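Side-chain contact in drebrin (Homo sapiens, PDB 5Y1Z), which is a developmentally regulated brain protein that probably binds actin filaments and carries an ADF/cofilin-type domain at its N-terminus: residues A[83-88]-A[124-129]. Sequence-based numbering, arbitrary orientation.
Sequences VLINWV and EDIDAG
I126 meets I85 and W87 chiefly through its terminal methyl, CD1, with CG2 also near CD1 of I85, and the example illustrates how one branched side chain can bring a connecting segment against a β-sheet. CD1 of I126 lies 4.1 Å from CG2 of I85 and similarly far from CD1 of I85, so both arms of the strand isoleucine receive it. The two side chains cross at about a right angle. In I126 the CG1 arm is anti to the carbonyl carbon (chi1 -57°) and the chain beyond it is extended (chi2 176°), which carries CD1 forward to the sheet.

W87 closes the group from the benzo side of its indole: CE3 stands 4.3 Å from CD1 of I126, and the methyl approaches the ring obliquely. With CG anti to the backbone N (chi1 174°), the indole swings nearer to I126 than its CB direction alone would suggest. Its polar end serves another partner, NE1 donating a hydrogen bond to the carbonyl oxygen of E61, while F60 stacks on the ring and also touches I85 and I126. No hydrogen bond joins 83-88 to 124-129, and the contact is wholly apolar.

I85 and W87, two residues apart, project from the same face of strand 81-88, which runs between antiparallel 65-72 and parallel 116-120 in the mixed sheet of this ADF-type fold. Both also touch A120 on 116-120, one of the sheet's two outermost strands, and I126 packs beside them ahead of the last helix of this domain fragment, 128-134, whose N-cap is D127.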
# COMPACT_ATOMS: atom_id res chain seq x y z
N VAL A 83 1.44 -16.48 15.83
CA VAL A 83 2.58 -15.58 15.94
C VAL A 83 3.10 -15.32 14.54
O VAL A 83 3.26 -16.26 13.74
CB VAL A 83 3.69 -16.18 16.81
CG1 VAL A 83 4.86 -15.21 16.91
CG2 VAL A 83 3.14 -16.55 18.17
N LEU A 84 3.36 -14.06 14.23
CA LEU A 84 4.10 -13.70 13.04
C LEU A 84 5.45 -13.16 13.48
O LEU A 84 5.52 -12.14 14.18
CB LEU A 84 3.34 -12.67 12.20
CG LEU A 84 4.05 -12.20 10.93
CD1 LEU A 84 4.06 -13.36 9.97
CD2 LEU A 84 3.36 -11.00 10.34
N ILE A 85 6.52 -13.81 13.07
CA ILE A 85 7.88 -13.36 13.34
C ILE A 85 8.33 -12.49 12.19
O ILE A 85 8.39 -12.94 11.04
CB ILE A 85 8.83 -14.55 13.53
CG1 ILE A 85 8.45 -15.28 14.81
CG2 ILE A 85 10.25 -14.02 13.64
CD1 ILE A 85 8.89 -16.69 14.83
N ASN A 86 8.57 -11.22 12.49
CA ASN A 86 9.12 -10.25 11.56
C ASN A 86 10.63 -10.35 11.65
O ASN A 86 11.28 -9.69 12.46
CB ASN A 86 8.62 -8.86 11.91
CG ASN A 86 9.24 -7.79 11.07
OD1 ASN A 86 9.47 -7.99 9.87
ND2 ASN A 86 9.50 -6.64 11.67
N TRP A 87 11.21 -11.21 10.80
CA TRP A 87 12.64 -11.47 10.82
C TRP A 87 13.41 -10.54 9.88
O TRP A 87 13.15 -10.49 8.67
CB TRP A 87 12.93 -12.92 10.44
CG TRP A 87 14.40 -13.21 10.31
CD1 TRP A 87 15.15 -13.09 9.19
CD2 TRP A 87 15.28 -13.66 11.35
NE1 TRP A 87 16.45 -13.45 9.45
CE2 TRP A 87 16.55 -13.81 10.77
CE3 TRP A 87 15.11 -13.98 12.71
CZ2 TRP A 87 17.66 -14.26 11.51
CZ3 TRP A 87 16.21 -14.42 13.44
CH2 TRP A 87 17.47 -14.55 12.84
N VAL A 88 14.39 -9.85 10.43
CA VAL A 88 15.31 -9.07 9.63
C VAL A 88 16.71 -9.53 9.98
O VAL A 88 17.16 -9.33 11.12
CB VAL A 88 15.15 -7.56 9.84
CG1 VAL A 88 16.05 -6.81 8.89
CG2 VAL A 88 13.70 -7.18 9.59
N GLU A 124 18.07 -15.81 19.14
CA GLU A 124 17.86 -15.52 20.55
C GLU A 124 16.66 -14.62 20.81
O GLU A 124 16.17 -14.57 21.94
CB GLU A 124 19.11 -14.89 21.14
CG GLU A 124 20.37 -15.65 20.83
CD GLU A 124 21.61 -14.81 21.01
OE1 GLU A 124 21.96 -14.09 20.04
OE2 GLU A 124 22.21 -14.85 22.11
N ASP A 125 16.17 -13.89 19.79
CA ASP A 125 14.95 -13.11 19.97
C ASP A 125 13.71 -13.99 19.98
O ASP A 125 12.62 -13.49 20.29
CB ASP A 125 14.82 -12.06 18.87
CG ASP A 125 15.96 -11.05 18.85
OD1 ASP A 125 16.31 -10.56 17.76
OD2 ASP A 125 16.53 -10.77 19.92
N ILE A 126 13.85 -15.27 19.68
CA ILE A 126 12.70 -16.16 19.52
C ILE A 126 12.65 -17.18 20.65
O ILE A 126 13.02 -18.34 20.48
CB ILE A 126 12.76 -16.83 18.14
CG1 ILE A 126 12.80 -15.73 17.08
CG2 ILE A 126 11.61 -17.81 17.92
CD1 ILE A 126 12.96 -16.23 15.73
N ASP A 127 12.20 -16.72 21.82
CA ASP A 127 12.06 -17.53 23.02
C ASP A 127 10.62 -18.00 23.17
O ASP A 127 9.73 -17.19 23.47
CB ASP A 127 12.51 -16.74 24.25
CG ASP A 127 12.47 -17.55 25.50
OD1 ASP A 127 11.36 -17.75 26.04
OD2 ASP A 127 13.54 -18.00 25.95
N ALA A 128 10.40 -19.31 23.01
CA ALA A 128 9.06 -19.89 23.09
C ALA A 128 8.34 -19.49 24.38
O ALA A 128 7.13 -19.21 24.36
CB ALA A 128 9.16 -21.41 22.96
N GLY A 129 9.06 -19.46 25.50
CA GLY A 129 8.45 -19.00 26.74
C GLY A 129 7.98 -17.56 26.66
O GLY A 129 6.80 -17.27 26.89